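Local coordinates for protein laccase (Botrytis aclada, PDB 3SQR) that oxidises phenolic compounds such as hydroquinones with its copper ions, reducing oxygen to water, and probably serves in lignin degradation and detoxification of lignin-derived products, at residues D391-S396 against E454-F459; V450-D455 against N507-I512; W404-S409 against E534-Q539. All blocks are in the same frame, centred on the assembly; numbering follows the deposited sequence.

Contact 1. Residues D391-S396 against E454-F459. With NAG (2-acetamido-2-deoxy-beta-D-glucopyranose), chain I.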
loop_
_atom_site.group_PDB
_atom_site.type_symbol
_atom_site.label_atom_id
_atom_site.label_comp_id
_atom_site.label_asym_id
_atom_site.label_seq_id
_atom_site.Cartn_x
_atom_site.Cartn_y
_atom_site.Cartn_z
ATOM N N ASP A 391 17.810 7.015 -14.140
ATOM C CA ASP A 391 17.934 7.935 -13.021
ATOM C C ASP A 391 16.866 8.985 -13.169
ATOM O O ASP A 391 16.652 9.564 -14.247
ATOM C CB ASP A 391 19.337 8.605 -12.951
ATOM C CG ASP A 391 19.386 9.740 -11.882
ATOM O OD1 ASP A 391 19.508 9.401 -10.713
ATOM O OD2 ASP A 391 19.245 10.935 -12.225
ATOM N N GLU A 392 16.159 9.242 -12.076
ATOM C CA GLU A 392 15.179 10.280 -12.047
ATOM C C GLU A 392 15.275 11.038 -10.721
ATOM O O GLU A 392 15.722 10.510 -9.714
ATOM C CB GLU A 392 13.788 9.719 -12.298
ATOM C CG GLU A 392 13.639 9.288 -13.802
ATOM C CD GLU A 392 12.263 9.274 -14.258
ATOM O OE1 GLU A 392 11.395 8.730 -13.525
ATOM O OE2 GLU A 392 12.045 9.766 -15.385
ATOM N N GLN A 393 14.860 12.282 -10.796
ATOM C CA GLN A 393 15.072 13.244 -9.731
ATOM C C GLN A 393 13.809 13.936 -9.355
ATOM O O GLN A 393 13.120 14.548 -10.177
ATOM C CB GLN A 393 16.135 14.268 -10.149
ATOM C CG GLN A 393 17.423 13.599 -10.591
ATOM C CD GLN A 393 18.439 14.604 -11.086
ATOM O OE1 GLN A 393 18.090 15.680 -11.543
ATOM N NE2 GLN A 393 19.673 14.264 -10.980
ATOM N N VAL A 394 13.534 13.885 -8.063
ATOM C CA VAL A 394 12.349 14.525 -7.518
ATOM C C VAL A 394 12.663 15.952 -7.093
ATOM O O VAL A 394 13.596 16.207 -6.361
ATOM C CB VAL A 394 11.790 13.738 -6.343
ATOM C CG1 VAL A 394 10.465 14.332 -5.852
ATOM C CG2 VAL A 394 11.573 12.255 -6.784
ATOM N N SER A 395 11.798 16.842 -7.536
ATOM C CA SER A 395 11.807 18.215 -7.103
ATOM C C SER A 395 10.367 18.683 -6.881
ATOM O O SER A 395 9.446 17.858 -6.854
ATOM C CB SER A 395 12.556 19.082 -8.129
ATOM O OG SER A 395 12.802 20.342 -7.559
ATOM N N SER A 396 10.178 19.983 -6.689
ATOM C CA SER A 396 8.844 20.527 -6.591
ATOM C C SER A 396 8.695 21.812 -7.367
ATOM O O SER A 396 9.693 22.456 -7.726
ATOM C CB SER A 396 8.459 20.739 -5.136
ATOM O OG SER A 396 9.285 21.728 -4.568
ATOM N N GLU A 454 16.010 10.048 -6.908
ATOM C CA GLU A 454 16.734 10.971 -6.057
ATOM C C GLU A 454 15.841 12.016 -5.507
ATOM O O GLU A 454 15.004 12.599 -6.210
ATOM C CB GLU A 454 17.799 11.694 -6.875
ATOM C CG GLU A 454 18.814 10.807 -7.489
ATOM C CD GLU A 454 19.862 11.658 -8.179
ATOM O OE1 GLU A 454 20.381 12.582 -7.514
ATOM O OE2 GLU A 454 20.105 11.408 -9.381
ATOM N N ASP A 455 16.020 12.292 -4.248
ATOM C CA ASP A 455 15.307 13.421 -3.646
ATOM C C ASP A 455 16.142 14.685 -3.776
ATOM O O ASP A 455 17.029 14.879 -2.969
ATOM C CB ASP A 455 15.077 13.147 -2.159
ATOM C CG ASP A 455 14.237 14.278 -1.463
ATOM O OD1 ASP A 455 13.841 15.181 -2.182
ATOM O OD2 ASP A 455 14.026 14.239 -0.240
ATOM N N LEU A 456 15.774 15.574 -4.681
ATOM C CA LEU A 456 16.462 16.851 -4.857
ATOM C C LEU A 456 15.539 17.949 -4.389
ATOM O O LEU A 456 15.683 19.082 -4.814
ATOM C CB LEU A 456 16.859 17.081 -6.334
ATOM C CG LEU A 456 17.803 16.053 -6.997
ATOM C CD1 LEU A 456 18.403 16.613 -8.312
ATOM C CD2 LEU A 456 18.930 15.571 -6.100
ATOM N N THR A 457 14.553 17.618 -3.563
ATOM C CA THR A 457 13.555 18.605 -3.165
ATOM C C THR A 457 14.060 19.512 -2.068
ATOM O O THR A 457 13.485 20.583 -1.844
ATOM C CB THR A 457 12.237 17.982 -2.618
ATOM O OG1 THR A 457 12.542 17.297 -1.406
ATOM C CG2 THR A 457 11.634 17.053 -3.650
ATOM N N GLY A 458 15.046 19.028 -1.318
ATOM C CA GLY A 458 15.525 19.748 -0.161
ATOM C C GLY A 458 14.721 19.572 1.094
ATOM O O GLY A 458 15.128 20.038 2.146
ATOM N N PHE A 459 13.576 18.881 1.031
ATOM C CA PHE A 459 12.672 18.841 2.184
ATOM C C PHE A 459 12.996 17.696 3.118
ATOM O O PHE A 459 12.553 17.654 4.257
ATOM C CB PHE A 459 11.244 18.713 1.706
ATOM C CG PHE A 459 10.798 19.822 0.839
ATOM C CD1 PHE A 459 10.934 21.149 1.210
ATOM C CD2 PHE A 459 10.213 19.540 -0.392
ATOM C CE1 PHE A 459 10.480 22.179 0.381
ATOM C CE2 PHE A 459 9.784 20.574 -1.223
ATOM C CZ PHE A 459 9.913 21.879 -0.834
HETATM C C1 NAG I . 16.640 12.838 -15.382
HETATM C C2 NAG I . 17.159 11.871 -16.438
HETATM C C3 NAG I . 18.592 11.493 -16.098
HETATM C C4 NAG I . 19.447 12.733 -15.930
HETATM C C5 NAG I . 18.841 13.571 -14.804
HETATM C C6 NAG I . 19.672 14.835 -14.522
HETATM C C7 NAG I . 15.559 10.384 -17.605
HETATM C C8 NAG I . 14.813 9.071 -17.635
HETATM N N2 NAG I . 16.358 10.629 -16.580
HETATM O O3 NAG I . 19.054 10.713 -17.165
HETATM O O4 NAG I . 20.746 12.338 -15.546
HETATM O O5 NAG I . 17.547 13.936 -15.261
HETATM O O6 NAG I . 19.698 15.579 -15.721
HETATM O O7 NAG I . 15.392 11.173 -18.529
HETATM O O HOH W 1 15.372 20.450 -7.041
HETATM O O HOH W 2 11.805 21.328 -4.144
#

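Contact 2. Residues V450-D455 against N507-I512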
loop_
_atom_site.group_PDB
_atom_site.type_symbol
_atom_site.label_atom_id
_atom_site.label_comp_id
_atom_site.label_asym_id
_atom_site.label_seq_id
_atom_site.Cartn_x
_atom_site.Cartn_y
_atom_site.Cartn_z
ATOM N N VAL A 450 17.795 -1.015 -13.028
ATOM C CA VAL A 450 17.962 -0.334 -11.730
ATOM C C VAL A 450 17.424 1.075 -11.931
ATOM O O VAL A 450 17.816 1.833 -12.843
ATOM C CB VAL A 450 19.366 -0.297 -11.206
ATOM C CG1 VAL A 450 19.465 0.685 -9.978
ATOM C CG2 VAL A 450 19.828 -1.661 -10.819
ATOM N N TYR A 451 16.422 1.398 -11.125
ATOM C CA TYR A 451 15.781 2.672 -11.191
ATOM C C TYR A 451 16.215 3.407 -9.944
ATOM O O TYR A 451 16.036 2.923 -8.805
ATOM C CB TYR A 451 14.253 2.526 -11.206
ATOM C CG TYR A 451 13.523 3.819 -11.188
ATOM C CD1 TYR A 451 13.476 4.639 -12.301
ATOM C CD2 TYR A 451 12.825 4.233 -10.049
ATOM C CE1 TYR A 451 12.775 5.808 -12.288
ATOM C CE2 TYR A 451 12.142 5.420 -10.038
ATOM C CZ TYR A 451 12.109 6.203 -11.156
ATOM O OH TYR A 451 11.413 7.394 -11.124
ATOM N N VAL A 452 16.857 4.547 -10.154
ATOM C CA VAL A 452 17.353 5.360 -9.045
ATOM C C VAL A 452 16.474 6.594 -8.999
ATOM O O VAL A 452 16.379 7.325 -9.940
ATOM C CB VAL A 452 18.860 5.811 -9.215
ATOM C CG1 VAL A 452 19.256 6.727 -8.034
ATOM C CG2 VAL A 452 19.817 4.623 -9.187
ATOM N N ILE A 453 15.854 6.829 -7.854
ATOM C CA ILE A 453 15.065 8.005 -7.702
ATOM C C ILE A 453 15.727 8.809 -6.575
ATOM O O ILE A 453 16.042 8.291 -5.508
ATOM C CB ILE A 453 13.579 7.699 -7.409
ATOM C CG1 ILE A 453 12.799 9.018 -7.329
ATOM C CG2 ILE A 453 13.428 6.771 -6.195
ATOM C CD1 ILE A 453 11.286 8.856 -7.386
ATOM N N GLU A 454 16.010 10.048 -6.908
ATOM C CA GLU A 454 16.734 10.971 -6.057
ATOM C C GLU A 454 15.841 12.016 -5.507
ATOM O O GLU A 454 15.004 12.599 -6.210
ATOM C CB GLU A 454 17.799 11.694 -6.875
ATOM C CG GLU A 454 18.814 10.807 -7.489
ATOM C CD GLU A 454 19.862 11.658 -8.179
ATOM O OE1 GLU A 454 20.381 12.582 -7.514
ATOM O OE2 GLU A 454 20.105 11.408 -9.381
ATOM N N ASP A 455 16.020 12.292 -4.248
ATOM C CA ASP A 455 15.307 13.421 -3.646
ATOM C C ASP A 455 16.142 14.685 -3.776
ATOM O O ASP A 455 17.029 14.879 -2.969
ATOM C CB ASP A 455 15.077 13.147 -2.159
ATOM C CG ASP A 455 14.237 14.278 -1.463
ATOM O OD1 ASP A 455 13.841 15.181 -2.182
ATOM O OD2 ASP A 455 14.026 14.239 -0.240
ATOM N N ASN A 507 16.301 13.581 1.324
ATOM C CA ASN A 507 17.531 14.163 0.726
ATOM C C ASN A 507 18.500 13.105 0.241
ATOM O O ASN A 507 19.678 13.411 -0.013
ATOM C CB ASN A 507 18.210 15.090 1.743
ATOM C CG ASN A 507 17.335 16.278 2.098
ATOM O OD1 ASN A 507 16.665 16.842 1.240
ATOM N ND2 ASN A 507 17.339 16.679 3.370
ATOM N N GLY A 508 17.997 11.902 0.024
ATOM C CA GLY A 508 18.829 10.809 -0.426
ATOM C C GLY A 508 18.352 10.196 -1.706
ATOM O O GLY A 508 17.793 10.872 -2.555
ATOM N N TYR A 509 18.663 8.925 -1.882
ATOM C CA TYR A 509 18.181 8.209 -3.068
ATOM C C TYR A 509 17.816 6.769 -2.748
ATOM O O TYR A 509 18.264 6.149 -1.801
ATOM C CB TYR A 509 19.214 8.313 -4.206
ATOM C CG TYR A 509 20.489 7.604 -3.905
ATOM C CD1 TYR A 509 21.548 8.246 -3.276
ATOM C CD2 TYR A 509 20.674 6.270 -4.312
ATOM C CE1 TYR A 509 22.716 7.573 -3.005
ATOM C CE2 TYR A 509 21.827 5.606 -4.044
ATOM C CZ TYR A 509 22.850 6.262 -3.397
ATOM O OH TYR A 509 24.010 5.556 -3.182
ATOM N N LEU A 510 16.942 6.249 -3.592
ATOM C CA LEU A 510 16.517 4.896 -3.536
ATOM C C LEU A 510 16.807 4.298 -4.903
ATOM O O LEU A 510 16.388 4.852 -5.912
ATOM C CB LEU A 510 15.030 4.878 -3.233
ATOM C CG LEU A 510 14.351 3.527 -3.346
ATOM C CD1 LEU A 510 14.858 2.541 -2.232
ATOM C CD2 LEU A 510 12.812 3.672 -3.335
ATOM N N ALA A 511 17.558 3.201 -4.882
ATOM C CA ALA A 511 17.887 2.486 -6.098
ATOM C C ALA A 511 17.192 1.139 -5.986
ATOM O O ALA A 511 17.515 0.333 -5.124
ATOM C CB ALA A 511 19.434 2.326 -6.234
ATOM N N ILE A 512 16.218 0.938 -6.873
ATOM C CA ILE A 512 15.408 -0.273 -6.901
ATOM C C ILE A 512 15.578 -0.958 -8.230
ATOM O O ILE A 512 15.488 -0.332 -9.269
ATOM C CB ILE A 512 13.898 0.029 -6.619
ATOM C CG1 ILE A 512 13.321 1.039 -7.571
ATOM C CG2 ILE A 512 13.675 0.420 -5.146
ATOM C CD1 ILE A 512 11.784 1.074 -7.538
HETATM O O HOH W 3 17.162 17.122 -1.359
HETATM O O HOH W 4 19.721 13.833 -2.977
#

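Contact 3. Residues W404-S409 against E534-Q539. With NAG (2-acetamido-2-deoxy-beta-D-glucopyranose), chain I.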
loop_
_atom_site.group_PDB
_atom_site.type_symbol
_atom_site.label_atom_id
_atom_site.label_comp_id
_atom_site.label_asym_id
_atom_site.label_seq_id
_atom_site.Cartn_x
_atom_site.Cartn_y
_atom_site.Cartn_z
ATOM N N TRP A 404 4.818 18.056 -7.141
ATOM C CA TRP A 404 6.100 17.362 -7.201
ATOM C C TRP A 404 6.439 17.082 -8.662
ATOM O O TRP A 404 5.533 16.781 -9.463
ATOM C CB TRP A 404 6.044 16.027 -6.428
ATOM C CG TRP A 404 5.627 16.164 -5.017
ATOM C CD1 TRP A 404 4.371 16.056 -4.550
ATOM C CD2 TRP A 404 6.444 16.548 -3.902
ATOM N NE1 TRP A 404 4.351 16.279 -3.200
ATOM C CE2 TRP A 404 5.602 16.590 -2.768
ATOM C CE3 TRP A 404 7.801 16.876 -3.754
ATOM C CZ2 TRP A 404 6.046 16.945 -1.519
ATOM C CZ3 TRP A 404 8.249 17.212 -2.481
ATOM C CH2 TRP A 404 7.375 17.245 -1.382
ATOM N N THR A 405 7.731 17.056 -8.988
ATOM C CA THR A 405 8.141 16.759 -10.313
ATOM C C THR A 405 9.185 15.669 -10.294
ATOM O O THR A 405 9.919 15.495 -9.351
ATOM C CB THR A 405 8.722 18.029 -11.018
ATOM O OG1 THR A 405 9.858 18.440 -10.249
ATOM C CG2 THR A 405 7.656 19.173 -11.111
ATOM N N ILE A 406 9.176 14.909 -11.377
ATOM C CA ILE A 406 10.154 13.880 -11.677
ATOM C C ILE A 406 10.783 14.285 -12.994
ATOM O O ILE A 406 10.108 14.363 -14.037
ATOM C CB ILE A 406 9.465 12.562 -11.898
ATOM C CG1 ILE A 406 8.507 12.293 -10.725
ATOM C CG2 ILE A 406 10.537 11.444 -12.032
ATOM C CD1 ILE A 406 9.085 11.417 -9.689
ATOM N N ASN A 407 12.066 14.554 -12.929
ATOM C CA ASN A 407 12.790 15.210 -14.003
ATOM C C ASN A 407 11.993 16.306 -14.619
ATOM O O ASN A 407 11.746 16.344 -15.832
ATOM C CB ASN A 407 13.195 14.162 -15.024
ATOM C CG ASN A 407 14.464 13.537 -14.660
ATOM O OD1 ASN A 407 14.677 13.174 -13.519
ATOM N ND2 ASN A 407 15.341 13.389 -15.634
ATOM N N SER A 408 11.575 17.210 -13.744
ATOM C CA SER A 408 10.872 18.434 -14.102
ATOM C C SER A 408 9.474 18.316 -14.532
ATOM O O SER A 408 8.869 19.336 -14.813
ATOM C CB SER A 408 11.696 19.291 -15.095
ATOM O OG SER A 408 13.082 19.167 -14.755
ATOM N N SER A 409 8.866 17.121 -14.481
ATOM C CA SER A 409 7.504 16.963 -14.942
ATOM C C SER A 409 6.632 16.380 -13.814
ATOM O O SER A 409 6.961 15.374 -13.225
ATOM C CB SER A 409 7.454 16.026 -16.157
ATOM O OG SER A 409 6.131 15.750 -16.511
ATOM N N GLU A 534 -0.442 15.259 -5.976
ATOM C CA GLU A 534 0.474 16.327 -6.411
ATOM C C GLU A 534 1.450 15.911 -7.485
ATOM O O GLU A 534 2.377 16.642 -7.793
ATOM C CB GLU A 534 1.168 16.892 -5.175
ATOM C CG GLU A 534 0.192 17.674 -4.333
ATOM C CD GLU A 534 0.521 17.796 -2.883
ATOM O OE1 GLU A 534 1.626 17.417 -2.468
ATOM O OE2 GLU A 534 -0.370 18.294 -2.118
ATOM N N GLY A 535 1.270 14.719 -8.058
ATOM C CA GLY A 535 2.064 14.277 -9.127
ATOM C C GLY A 535 3.420 13.661 -8.881
ATOM O O GLY A 535 4.224 13.543 -9.847
ATOM N N LEU A 536 3.709 13.181 -7.671
ATOM C CA LEU A 536 4.951 12.520 -7.435
ATOM C C LEU A 536 4.885 11.085 -7.894
ATOM O O LEU A 536 4.678 10.171 -7.105
ATOM C CB LEU A 536 5.345 12.550 -5.922
ATOM C CG LEU A 536 6.822 12.560 -5.657
ATOM C CD1 LEU A 536 7.097 12.805 -4.171
ATOM C CD2 LEU A 536 7.486 11.289 -6.085
ATOM N N ALA A 537 5.123 10.900 -9.161
ATOM C CA ALA A 537 4.826 9.666 -9.804
ATOM C C ALA A 537 5.419 9.642 -11.190
ATOM O O ALA A 537 5.554 10.675 -11.822
ATOM C CB ALA A 537 3.281 9.487 -9.876
ATOM N N MET A 538 5.698 8.432 -11.673
ATOM C CA MET A 538 6.013 8.207 -13.035
ATOM C C MET A 538 5.493 6.810 -13.401
ATOM O O MET A 538 4.780 6.191 -12.618
ATOM C CB MET A 538 7.492 8.379 -13.286
ATOM C CG MET A 538 8.350 7.600 -12.326
ATOM S SD MET A 538 8.338 5.926 -12.684
ATOM C CE MET A 538 9.221 5.939 -14.295
ATOM N N GLN A 539 5.735 6.370 -14.606
ATOM C CA GLN A 539 5.303 5.049 -14.979
ATOM C C GLN A 539 6.237 4.447 -15.989
ATOM O O GLN A 539 6.839 5.145 -16.776
ATOM C CB GLN A 539 3.852 5.056 -15.479
ATOM C CG GLN A 539 3.636 5.782 -16.802
ATOM C CD GLN A 539 2.171 5.930 -17.139
ATOM O OE1 GLN A 539 1.473 4.961 -17.419
ATOM N NE2 GLN A 539 1.708 7.169 -17.128
HETATM C C1 NAG I . 16.640 12.838 -15.382
HETATM C C2 NAG I . 17.159 11.871 -16.438
HETATM C C3 NAG I . 18.592 11.493 -16.098
HETATM C C4 NAG I . 19.447 12.733 -15.930
HETATM C C5 NAG I . 18.841 13.571 -14.804
HETATM C C6 NAG I . 19.672 14.835 -14.522
HETATM C C7 NAG I . 15.559 10.384 -17.605
HETATM C C8 NAG I . 14.813 9.071 -17.635
HETATM N N2 NAG I . 16.358 10.629 -16.580
HETATM O O3 NAG I . 19.054 10.713 -17.165
HETATM O O4 NAG I . 20.746 12.338 -15.546
HETATM O O5 NAG I . 17.547 13.936 -15.261
HETATM O O6 NAG I . 19.698 15.579 -15.721
HETATM O O7 NAG I . 15.392 11.173 -18.529
#

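Contact 1. Residues D391-S396 against E454-F459
Glu454 lies beside Gln393 and stretches back to Asp391. Its CB sits 3.7 Å from Glu392 O, and CG, held beside its own backbone N (chi1 -60°), runs between that carbonyl and Asp391 OD1. From there the chain is extended, and CD comes 3.4 Å from Asp391 OD1. At the tip, OE2 stands 2.5 Å from Asp391 OD1, a separation at which one of the two acids probably holds a proton. Gln393 NE2 gives OE2 a weak hydrogen bond of 3.3 Å, its amide turned nearly perpendicular to the carboxylate. Leu456 CD1 touches the same amide, 3.4 Å from Gln393 CD, while Thr457 CG2 lies alongside Val394 CG1. A water joins Ser395 OG to Leu456 O. Where the second strand ends, Asp455 OD1 accepts from Thr457 N, which makes an Asx turn, and also from Thr457 OG1. Glu454 N to Glu392 O and Val394 N to Glu454 O (2.7 Å) form the parallel ladder, continued by Leu456 N to Val394 O. N2 of the sugar on Asn407 donates a hydrogen bond to Asp391 O. This parallel pair, strands 387-398 and 448-455, lies in the mixed sheet of a cupredoxin-like beta sandwich, the third domain of the multicopper oxidase.

Contact 2. Residues V450-D455 against N507-I512
Val450 CG1 meets Ala511 CB at the start of an antiparallel ladder between two inner strands of a cupredoxin-like sheet, whose short segments run at 168° to each other. Tyr451 and Ile512 form a hydrogen-bonded pair: each N donates to the other's carbonyl, Tyr451 N to Ile512 O being 2.7 Å long. Their side chains lie side by side and point the same way, with Ile512 CG1 near the plane of the tyrosine ring, at its edge. Tyr451 OH is hydrogen-bonded to Glu392 OE1 of the adjoining strand 387-398. Val452, on the other face of the sheet, divides its methyls: CG2 rests 3.8 Å from Ala511 CB, while CG1 reaches CD2 of Tyr509, 4.0 Å away. Its partner Ala511 forms a non-hydrogen-bonded pair with it. Ile453 and Leu510 return to the face of Tyr451 as the next hydrogen-bonded pair. Ile453 CG2, between its backbone N and carbonyl carbon, touches Leu510 CB at 3.9 Å, and the rest of the isoleucine leads away, CD1 packing on Val394 CG2. At Glu454 the non-hydrogen-bonded pairing with Tyr509 brings CG to 4.1 Å from Tyr509 CB; the tyrosine ring leads away from strand 450-455 and meets Phe482 edge-to-face. Asp455 N then donates to Gly508 O, 2.8 Å away. Two waters connect Asp455 O to Asn507, one through OD1 and the other, weakly, through O. While its OD1 is held by Thr457, Asp455 swings CG opposite the backbone N (chi1 -176°), which carries OD2 across to accept from Asn507 N at 2.8 Å, the donor standing 41° out of the carboxylate plane.

Contact 3. Residues W404-S409 against E534-Q539
The Trp404 indole carries Leu536 CD1 over one face, a CH-pi contact 4.0 Å from the centroid of the five-membered ring. Glu534 comes to the pyrrole part of the same indole: its OE1 accepts a weak, bent hydrogen bond from Trp404 NE1 (3.0 Å, 134° at the hydrogen), with the carboxylate turned 33° from the ring plane. The rings of His531 and His463, both type 1 copper ligands, also meet the indole, His463 edge-to-face. At the root of the side chain, Trp404 CB and Leu536 CB press together at 3.6 Å, and Trp404 N donates to Glu534 O (2.9 Å). Glu534 and Gly535 belong to the Schellman motif that ends helix 529-533, Gly535 being its positive-phi C-prime residue; the chain then makes an inverse gamma turn centred on Leu536. This places the Leu536 side chain about 4 Å, nearest atoms, from the type 1 copper, consistent with the non-coordinating axial leucine of many fungal laccases. Farther along, one of two conformers of Ile406 crosses Leu536 at about a right angle, CD1 to CD2 3.9 Å. A type I' turn from Ile406 to Ser409 reverses the chain, and its Asn407 ND2 is covalently bonded to the sugar C1.

In the fold
Contacts 1 and 2 extend one sheet from either side of strand 448-455: a parallel neighbour in contact 1, an antiparallel one in contact 2, with Glu454 and Asp455 taking part in both. Contact 3 starts from the outermost strand of that sheet, 402-406, and joins it to the end of helix 529-533 and to strand 537-542 of the facing sheet. Contacts 2 and 3 are buried, with largely apolar side chains; contact 1 is partly exposed and richer in carboxylates, and waters bridge both contacts 1 and 2. Ladder bonds dominate the first two, ring and methyl packing beside the type 1 copper the third. Contacts 1 and 3 share the sugar on Asn407, and Tyr451 OH packs on Met538 CG between contacts 2 and 3.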